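Local coordinates for ABC transporter substrate-binding protein (Staphylococcus aureus subsp. aureus NCTC 8325, PDB 3UN6) that probably serves as the extracellular ligand-capturing component of an ABC-type import system and binds zinc, although its transported substrate is not established, at residues 92-97 and 220-225; 42-47 and 73-78; 110-115 and 284-289. All coordinates share one frame; numbering follows the deposited sequence.

Interaction 1 (92-97 and 220-225). With ZN (zinc ion), chain B.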
loop_
_atom_site.group_PDB
_atom_site.type_symbol
_atom_site.label_atom_id
_atom_site.label_comp_id
_atom_site.label_asym_id
_atom_site.label_seq_id
_atom_site.Cartn_x
_atom_site.Cartn_y
_atom_site.Cartn_z
ATOM N N THR A 92 -2.255 -4.648 2.752
ATOM C CA THR A 92 -1.328 -4.120 3.760
ATOM C C THR A 92 0.084 -3.883 3.250
ATOM O O THR A 92 0.488 -4.406 2.208
ATOM C CB THR A 92 -1.288 -5.094 5.007
ATOM O OG1 THR A 92 -0.582 -4.496 6.114
ATOM C CG2 THR A 92 -0.633 -6.411 4.650
ATOM N N LEU A 93 0.828 -3.070 3.984
ATOM C CA LEU A 93 2.225 -2.793 3.655
ATOM C C LEU A 93 2.982 -4.140 3.604
ATOM O O LEU A 93 2.873 -4.965 4.527
ATOM C CB LEU A 93 2.862 -1.906 4.714
ATOM C CG LEU A 93 2.172 -0.562 4.962
ATOM C CD1 LEU A 93 2.878 0.118 6.123
ATOM C CD2 LEU A 93 2.159 0.306 3.690
ATOM N N ILE A 94 3.743 -4.356 2.531
ATOM C CA ILE A 94 4.428 -5.638 2.354
ATOM C C ILE A 94 5.502 -5.879 3.416
ATOM O O ILE A 94 5.682 -7.012 3.857
ATOM C CB ILE A 94 4.961 -5.826 0.875
ATOM C CG1 ILE A 94 5.416 -7.273 0.651
ATOM C CG2 ILE A 94 6.066 -4.809 0.531
ATOM C CD1 ILE A 94 6.010 -7.545 -0.761
ATOM N N GLU A 95 6.186 -4.813 3.861
ATOM C CA GLU A 95 7.265 -4.958 4.838
ATOM C C GLU A 95 6.696 -5.294 6.190
ATOM O O GLU A 95 7.272 -6.079 6.915
ATOM C CB GLU A 95 8.155 -3.694 4.948
ATOM C CG GLU A 95 8.984 -3.330 3.665
ATOM C CD GLU A 95 8.201 -2.562 2.586
ATOM O OE1 GLU A 95 6.984 -2.298 2.765
ATOM O OE2 GLU A 95 8.816 -2.192 1.553
ATOM N N LEU A 96 5.555 -4.682 6.510
ATOM C CA LEU A 96 4.836 -4.880 7.783
ATOM C C LEU A 96 4.363 -6.323 7.891
ATOM O O LEU A 96 4.500 -6.970 8.941
ATOM C CB LEU A 96 3.648 -3.909 7.856
ATOM C CG LEU A 96 2.825 -3.869 9.141
ATOM C CD1 LEU A 96 3.709 -3.685 10.389
ATOM C CD2 LEU A 96 1.743 -2.762 9.034
ATOM N N ALA A 97 3.788 -6.809 6.795
ATOM C CA ALA A 97 3.352 -8.205 6.680
ATOM C C ALA A 97 4.568 -9.181 6.756
ATOM O O ALA A 97 4.498 -10.224 7.383
ATOM C CB ALA A 97 2.571 -8.392 5.374
ATOM N N CYS A 220 4.583 -2.011 -2.755
ATOM C CA CYS A 220 4.143 -1.367 -1.525
ATOM C C CYS A 220 3.119 -2.230 -0.776
ATOM O O CYS A 220 3.448 -2.862 0.200
ATOM C CB CYS A 220 3.597 0.031 -1.802
ATOM S SG CYS A 220 3.226 0.957 -0.275
ATOM N N CYS A 221 1.879 -2.247 -1.221
ATOM C CA CYS A 221 0.870 -3.038 -0.552
ATOM C C CYS A 221 0.564 -4.345 -1.265
ATOM O O CYS A 221 0.564 -4.419 -2.493
ATOM C CB CYS A 221 -0.417 -2.243 -0.371
ATOM S SG CYS A 221 -0.313 -0.913 0.889
ATOM N N VAL A 222 0.238 -5.357 -0.473
ATOM C CA VAL A 222 -0.118 -6.692 -0.981
ATOM C C VAL A 222 -1.411 -7.175 -0.318
ATOM O O VAL A 222 -1.765 -6.737 0.785
ATOM C CB VAL A 222 0.989 -7.763 -0.639
ATOM C CG1 VAL A 222 2.191 -7.624 -1.562
ATOM C CG2 VAL A 222 1.374 -7.686 0.832
ATOM N N LEU A 223 -2.127 -8.050 -1.015
ATOM C CA LEU A 223 -3.275 -8.730 -0.445
ATOM C C LEU A 223 -2.711 -9.962 0.253
ATOM O O LEU A 223 -2.047 -10.817 -0.397
ATOM C CB LEU A 223 -4.251 -9.178 -1.519
ATOM C CG LEU A 223 -5.443 -10.036 -1.048
ATOM C CD1 LEU A 223 -6.315 -9.282 -0.100
ATOM C CD2 LEU A 223 -6.262 -10.516 -2.267
ATOM N N VAL A 224 -2.920 -10.027 1.567
ATOM C CA VAL A 224 -2.524 -11.176 2.350
ATOM C C VAL A 224 -3.776 -11.848 2.905
ATOM O O VAL A 224 -4.787 -11.176 3.174
ATOM C CB VAL A 224 -1.622 -10.800 3.511
ATOM C CG1 VAL A 224 -0.374 -10.087 2.987
ATOM C CG2 VAL A 224 -2.359 -9.911 4.516
ATOM N N LEU A 225 -3.712 -13.171 3.055
ATOM C CA LEU A 225 -4.802 -13.937 3.615
ATOM C C LEU A 225 -4.273 -14.750 4.731
ATOM O O LEU A 225 -3.121 -15.210 4.674
ATOM C CB LEU A 225 -5.389 -14.897 2.573
ATOM C CG LEU A 225 -6.004 -14.231 1.343
ATOM C CD1 LEU A 225 -6.408 -15.266 0.297
ATOM C CD2 LEU A 225 -7.187 -13.363 1.732
HETATM ZN ZN ZN B . 0.863 0.870 0.086
HETATM O O HOH W 1 5.014 -0.455 2.151
HETATM O O HOH W 2 0.575 2.554 1.756
#
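Ile-94 lies obliquely against Val-222, with its CD1 3.9 Å from Val-222 CG1. The ethyl arm passes across the Val-222 methyls while the CG2 branch of Ile-94 comes to 3.3 Å from Cys-220 O. Further down the strand Thr-92 and Val-224 meet at about a right angle, methyl to methyl, their CG2 atoms 3.9 Å apart. Ala-97 adds its CB to the same Val-224; its single methyl lets the first turn of the helix come close to the strand.

Strands 89-93 and 221-225 are antiparallel neighbours here, in the five-stranded sheet of a periplasmic-binding-protein fold. Thr-92 and Val-222 form a hydrogen-bonded pair, N to O in both directions at 2.9 Å. Leu-93 and Cys-221, the next pair, are not hydrogen-bonded, and Leu-93 is already the N-cap of helix 94-102. Ile-94 N, in the first turn, donates to Cys-220 O at 2.8 Å, fixing the start of the helix on the cysteine loop.

Two adjacent cysteines reach one zinc ion, Cys-220 SG at 2.4 Å and Cys-221 SG at 2.3 Å, with His-46 and a water completing the site. The irregular backbone at Cys-220 sets both side chains on one side; SG anti to N in Cys-220 (chi1 -173°) but beside N in Cys-221 (chi1 -72°) then brings each sulfur to the metal. Apolar Leu-93 CD2 packs 3.9 Å from Cys-221 SG.

Interaction 2 (42-47 and 73-78). With ZN (zinc ion), chain B.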
loop_
_atom_site.group_PDB
_atom_site.type_symbol
_atom_site.label_atom_id
_atom_site.label_comp_id
_atom_site.label_asym_id
_atom_site.label_seq_id
_atom_site.Cartn_x
_atom_site.Cartn_y
_atom_site.Cartn_z
ATOM N N LEU A 42 -7.047 0.277 4.478
ATOM C CA LEU A 42 -7.005 1.719 4.660
ATOM C C LEU A 42 -7.508 2.334 3.342
ATOM O O LEU A 42 -7.275 1.729 2.250
ATOM C CB LEU A 42 -5.601 2.217 4.998
ATOM C CG LEU A 42 -5.200 2.319 6.477
ATOM C CD1 LEU A 42 -5.019 0.927 7.159
ATOM C CD2 LEU A 42 -3.898 3.160 6.576
ATOM N N PRO A 43 -8.174 3.527 3.407
ATOM C CA PRO A 43 -8.753 4.203 2.221
ATOM C C PRO A 43 -7.705 4.943 1.360
ATOM O O PRO A 43 -7.708 6.155 1.250
ATOM C CB PRO A 43 -9.760 5.181 2.837
ATOM C CG PRO A 43 -9.124 5.577 4.147
ATOM C CD PRO A 43 -8.354 4.347 4.629
ATOM N N ILE A 44 -6.831 4.158 0.747
ATOM C CA ILE A 44 -5.767 4.645 -0.095
ATOM C C ILE A 44 -5.918 3.916 -1.427
ATOM O O ILE A 44 -6.585 2.883 -1.487
ATOM C CB ILE A 44 -4.426 4.325 0.506
ATOM C CG1 ILE A 44 -4.330 2.812 0.808
ATOM C CG2 ILE A 44 -4.212 5.162 1.786
ATOM C CD1 ILE A 44 -2.998 2.367 1.408
ATOM N N THR A 45 -5.314 4.440 -2.487
ATOM C CA THR A 45 -5.428 3.798 -3.814
ATOM C C THR A 45 -4.861 2.383 -3.829
ATOM O O THR A 45 -5.235 1.568 -4.681
ATOM C CB THR A 45 -4.710 4.581 -4.925
ATOM O OG1 THR A 45 -3.293 4.553 -4.708
ATOM C CG2 THR A 45 -5.220 6.026 -5.004
ATOM N N HIS A 46 -3.984 2.075 -2.884
ATOM C CA HIS A 46 -3.380 0.763 -2.861
ATOM C C HIS A 46 -4.342 -0.342 -2.500
ATOM O O HIS A 46 -4.034 -1.516 -2.718
ATOM C CB HIS A 46 -2.157 0.712 -1.945
ATOM C CG HIS A 46 -1.090 1.683 -2.330
ATOM N ND1 HIS A 46 0.056 1.853 -1.595
ATOM C CD2 HIS A 46 -1.028 2.580 -3.344
ATOM C CE1 HIS A 46 0.804 2.780 -2.162
ATOM N NE2 HIS A 46 0.166 3.241 -3.225
ATOM N N SER A 47 -5.507 0.023 -1.978
ATOM C CA SER A 47 -6.499 -0.970 -1.600
ATOM C C SER A 47 -7.743 -0.924 -2.461
ATOM O O SER A 47 -8.673 -1.675 -2.209
ATOM C CB SER A 47 -6.906 -0.742 -0.122
ATOM O OG SER A 47 -7.744 0.391 -0.018
ATOM N N ASN A 73 -7.993 3.262 10.179
ATOM C CA ASN A 73 -7.396 4.592 9.958
ATOM C C ASN A 73 -5.870 4.576 10.074
ATOM O O ASN A 73 -5.223 5.550 9.748
ATOM C CB ASN A 73 -7.905 5.601 11.000
ATOM C CG ASN A 73 -9.418 5.691 11.060
ATOM O OD1 ASN A 73 -10.003 5.780 12.157
ATOM N ND2 ASN A 73 -10.067 5.665 9.894
ATOM N N ASN A 74 -5.312 3.487 10.583
ATOM C CA ASN A 74 -3.863 3.356 10.771
ATOM C C ASN A 74 -3.434 1.904 10.655
ATOM O O ASN A 74 -4.246 0.991 10.837
ATOM C CB ASN A 74 -3.451 3.876 12.141
ATOM C CG ASN A 74 -4.147 3.138 13.279
ATOM O OD1 ASN A 74 -3.628 2.155 13.818
ATOM N ND2 ASN A 74 -5.350 3.569 13.601
ATOM N N TRP A 75 -2.149 1.701 10.386
ATOM C CA TRP A 75 -1.609 0.359 10.185
ATOM C C TRP A 75 -1.553 -0.568 11.406
ATOM O O TRP A 75 -1.900 -1.748 11.286
ATOM C CB TRP A 75 -0.260 0.430 9.494
ATOM C CG TRP A 75 -0.367 0.989 8.118
ATOM C CD1 TRP A 75 0.075 2.200 7.698
ATOM C CD2 TRP A 75 -0.976 0.368 6.990
ATOM N NE1 TRP A 75 -0.204 2.375 6.369
ATOM C CE2 TRP A 75 -0.846 1.255 5.908
ATOM C CE3 TRP A 75 -1.602 -0.865 6.782
ATOM C CZ2 TRP A 75 -1.317 0.956 4.640
ATOM C CZ3 TRP A 75 -2.081 -1.159 5.534
ATOM C CH2 TRP A 75 -1.939 -0.252 4.467
ATOM N N PRO A 76 -1.142 -0.063 12.575
ATOM C CA PRO A 76 -1.137 -0.968 13.733
ATOM C C PRO A 76 -2.516 -1.574 14.064
ATOM O O PRO A 76 -2.601 -2.771 14.316
ATOM C CB PRO A 76 -0.619 -0.071 14.872
ATOM C CG PRO A 76 0.286 0.899 14.162
ATOM C CD PRO A 76 -0.440 1.198 12.859
ATOM N N ASP A 77 -3.589 -0.779 14.041
ATOM C CA ASP A 77 -4.938 -1.330 14.285
ATOM C C ASP A 77 -5.298 -2.423 13.281
ATOM O O ASP A 77 -5.894 -3.450 13.628
ATOM C CB ASP A 77 -5.996 -0.254 14.181
ATOM C CG ASP A 77 -6.001 0.678 15.357
ATOM O OD1 ASP A 77 -5.266 0.406 16.330
ATOM O OD2 ASP A 77 -6.750 1.683 15.301
ATOM N N LEU A 78 -4.964 -2.183 12.027
ATOM C CA LEU A 78 -5.248 -3.156 10.977
ATOM C C LEU A 78 -4.477 -4.490 11.227
ATOM O O LEU A 78 -5.070 -5.581 11.163
ATOM C CB LEU A 78 -4.965 -2.554 9.603
ATOM C CG LEU A 78 -5.133 -3.469 8.387
ATOM C CD1 LEU A 78 -5.498 -2.645 7.108
ATOM C CD2 LEU A 78 -3.904 -4.320 8.141
HETATM ZN ZN ZN B . 0.863 0.870 0.086
HETATM O O HOH W 2 0.575 2.554 1.756
#
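The loop that carries the zinc ligand His-46 packs on the capped start of helix 75-83, where Leu-42 lies over the indole of Trp-75. This is a CH-pi contact: Leu-42 CD2 sits 3.9 Å from the centroid of the five-membered ring, 20° off the ring normal. Both branches lie over this face, CD1 being 3.9 Å from Trp-75 CE3; Leu-42 CD1 in addition meets Leu-78 CD1 at 3.6 Å. Leucine suits the place because its fork can be laid flat on the indole, which it does with CG beside the backbone N at a chi1 of -91°, off a staggered value. Ile-44 approaches differently, at the ring edge near its plane, with CD1 3.9 Å from Trp-75 CZ2.

Each segment is held in shape by its own polar bonds. Pro-43 centres an inverse gamma turn, and Ser-47 OG donates to Leu-42 O at 2.7 Å, drawing the loop closed. On the helix side Asn-74 is the N-cap: its OD1 accepts from Asp-77 N at 2.9 Å, while its ND2 donates to Asp-77 OD2 from above the carboxylate plane. Asparagine can do both because its amide carries an acceptor and a donor. His-46 binds the zinc ion through ND1 at 2.1 Å, and its ring stacks on that of His-114.

Trp-75 is sandwiched, with Leu-42 on one face and Leu-93 of strand 89-93 on the opposite one. The contact therefore sits between the loop leading from strand 36-41 into helix 48-58, the first turn of helix 75-83 and the end of strand 89-93.

Interaction 3 (110-115 and 284-289)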
loop_
_atom_site.group_PDB
_atom_site.type_symbol
_atom_site.label_atom_id
_atom_site.label_comp_id
_atom_site.label_asym_id
_atom_site.label_seq_id
_atom_site.Cartn_x
_atom_site.Cartn_y
_atom_site.Cartn_z
ATOM N N VAL A 110 -0.741 -13.100 -1.520
ATOM C CA VAL A 110 -1.282 -13.786 -2.701
ATOM C C VAL A 110 -1.238 -12.936 -3.942
ATOM O O VAL A 110 -1.184 -13.473 -5.062
ATOM C CB VAL A 110 -2.707 -14.319 -2.421
ATOM C CG1 VAL A 110 -2.650 -15.300 -1.243
ATOM C CG2 VAL A 110 -3.710 -13.182 -2.150
ATOM N N ALA A 111 -1.213 -11.617 -3.772
ATOM C CA ALA A 111 -1.146 -10.714 -4.922
ATOM C C ALA A 111 -0.816 -9.299 -4.507
ATOM O O ALA A 111 -0.961 -8.926 -3.339
ATOM C CB ALA A 111 -2.477 -10.733 -5.685
ATOM N N LEU A 112 -0.388 -8.491 -5.465
ATOM C CA LEU A 112 -0.152 -7.064 -5.182
ATOM C C LEU A 112 -1.499 -6.334 -5.103
ATOM O O LEU A 112 -2.486 -6.792 -5.663
ATOM C CB LEU A 112 0.654 -6.434 -6.324
ATOM C CG LEU A 112 2.051 -6.968 -6.606
ATOM C CD1 LEU A 112 2.587 -6.324 -7.894
ATOM C CD2 LEU A 112 2.985 -6.715 -5.384
ATOM N N GLY A 113 -1.555 -5.229 -4.389
ATOM C CA GLY A 113 -2.751 -4.404 -4.374
ATOM C C GLY A 113 -2.743 -3.426 -5.563
ATOM O O GLY A 113 -3.786 -2.979 -6.018
ATOM N N HIS A 114 -1.560 -3.145 -6.105
ATOM C CA HIS A 114 -1.412 -2.110 -7.114
ATOM C C HIS A 114 0.055 -1.976 -7.516
ATOM O O HIS A 114 0.932 -2.647 -6.962
ATOM C CB HIS A 114 -1.707 -0.798 -6.408
ATOM C CG HIS A 114 -0.709 -0.536 -5.334
ATOM N ND1 HIS A 114 0.343 0.340 -5.496
ATOM C CD2 HIS A 114 -0.485 -1.185 -4.166
ATOM C CE1 HIS A 114 1.115 0.287 -4.424
ATOM N NE2 HIS A 114 0.640 -0.640 -3.609
ATOM N N HIS A 115 0.305 -1.098 -8.478
ATOM C CA HIS A 115 1.675 -0.689 -8.854
ATOM C C HIS A 115 1.710 0.828 -8.664
ATOM O O HIS A 115 0.714 1.513 -8.929
ATOM C CB HIS A 115 2.044 -1.036 -10.296
ATOM C CG HIS A 115 2.119 -2.505 -10.567
ATOM N ND1 HIS A 115 3.272 -3.236 -10.403
ATOM C CD2 HIS A 115 1.176 -3.381 -10.978
ATOM C CE1 HIS A 115 3.037 -4.498 -10.704
ATOM N NE2 HIS A 115 1.775 -4.612 -11.059
ATOM N N LEU A 284 -1.319 -8.264 -11.224
ATOM C CA LEU A 284 -0.968 -8.092 -9.837
ATOM C C LEU A 284 -0.172 -9.289 -9.273
ATOM O O LEU A 284 -0.180 -9.549 -8.069
ATOM C CB LEU A 284 -2.243 -7.807 -9.015
ATOM C CG LEU A 284 -3.015 -6.547 -9.390
ATOM C CD1 LEU A 284 -4.318 -6.422 -8.556
ATOM C CD2 LEU A 284 -2.174 -5.295 -9.205
ATOM N N THR A 285 0.521 -10.017 -10.144
ATOM C CA THR A 285 1.387 -11.118 -9.704
ATOM C C THR A 285 2.498 -10.553 -8.810
ATOM O O THR A 285 3.099 -9.519 -9.140
ATOM C CB THR A 285 2.080 -11.755 -10.899
ATOM O OG1 THR A 285 1.105 -12.270 -11.806
ATOM C CG2 THR A 285 3.019 -12.925 -10.470
ATOM N N ILE A 286 2.767 -11.210 -7.690
ATOM C CA ILE A 286 3.908 -10.853 -6.864
ATOM C C ILE A 286 5.092 -11.605 -7.479
ATOM O O ILE A 286 5.256 -12.808 -7.278
ATOM C CB ILE A 286 3.761 -11.290 -5.411
ATOM C CG1 ILE A 286 2.584 -10.558 -4.740
ATOM C CG2 ILE A 286 5.052 -10.995 -4.670
ATOM C CD1 ILE A 286 2.341 -11.002 -3.266
ATOM N N LYS A 287 5.884 -10.916 -8.268
ATOM C CA LYS A 287 6.981 -11.566 -8.959
ATOM C C LYS A 287 8.194 -11.723 -8.064
ATOM O O LYS A 287 8.463 -10.873 -7.192
ATOM C CB LYS A 287 7.346 -10.810 -10.234
ATOM C CG LYS A 287 6.232 -10.773 -11.252
ATOM C CD LYS A 287 6.683 -10.071 -12.496
ATOM C CE LYS A 287 5.527 -9.752 -13.413
ATOM N NZ LYS A 287 6.029 -9.077 -14.660
ATOM N N PRO A 288 8.918 -12.828 -8.241
ATOM C CA PRO A 288 10.116 -13.041 -7.441
ATOM C C PRO A 288 11.093 -11.854 -7.510
ATOM O O PRO A 288 11.645 -11.429 -6.486
ATOM C CB PRO A 288 10.741 -14.277 -8.083
ATOM C CG PRO A 288 9.562 -15.061 -8.617
ATOM C CD PRO A 288 8.568 -14.005 -9.066
ATOM N N SER A 289 11.279 -11.298 -8.700
ATOM C CA SER A 289 12.213 -10.191 -8.876
ATOM C C SER A 289 11.793 -8.973 -8.051
ATOM O O SER A 289 12.614 -8.345 -7.362
ATOM C CB SER A 289 12.338 -9.843 -10.372
ATOM O OG SER A 289 11.062 -9.495 -10.904
HETATM O O HOH W 3 0.940 -13.467 -6.950
#
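Leu-284 O accepts from Leu-112 N at 2.8 Å, an almost straight bond (172° at the hydrogen) whose donor is tilted 17° from the carbonyl plane. A second polar tie runs through a water, which donates to Val-110 O at 2.8 Å and accepts from Ile-286 N at 3.0 Å. It bridges two backbone groups too far apart to bond directly, Val-110 O just before the bend at Ala-111 and Ile-286 N of the facing loop.

Around these bonds the leucines and isoleucine fit against main chain as much as against one another. Leu-284 packs against the oxygen of the Leu-112 carbonyl, CD1 3.4 Å from Leu-112 O, and sends its other branch, CD2, to 3.8 Å from His-114 N. The same methyl touches the ring of His-115 at an oblique slant. Leu-112 O has a polar partner in the hydroxyl of Tyr-244. Ile-286 is extended (chi2 178°), laying CG1 and CD1 along the Ala-111 backbone, with CD1 3.6 Å from Ala-111 N. Ala-111 turns its single methyl to the other side, against Leu-284 O, where a small side chain lets the two backbones come close. Leu-112 CD2 meets Ile-286 CG1 at 3.9 Å, and Leu-112 CD1 lies 3.5 Å from Thr-285 O.

His-115 is held at both ring nitrogens, by Asp-217 at ND1 and by the Asp-283 carbonyl at NE2, which fixes the ring's rotation beside Leu-284. His-114 instead bonds through NE2 to the backbone N of Cys-221, close to the zinc site. Val-110 and Ala-111 both face Leu-223, making a classic beta bulge where the chain leaves one sheet for the other, an arrangement consistent with one of the connections between the two lobes in periplasmic-binding-protein folds.

In the fold
From the N terminus, interaction 2 closes first, joining the loop after strand 36-41 to the start of helix 75-83. Interaction 1 then opens at 92-97, where the chain passes from strand 89-93 into helix 94-102, and closes only at strand 221-225. Interaction 3 opens inside that span and closes beyond it, tying the passage from strand 108-110 into strand 112-122 to the loop before helix 288-300. Interactions 1 and 3 therefore cross, and the second sheet's strands from 112-122 to 206-210 lie in the stretch common to both; interaction 2 precedes them. Interactions 1 and 2 share the zinc ion and a water; His-114 of interaction 3 borders that site, where the two sheets meet.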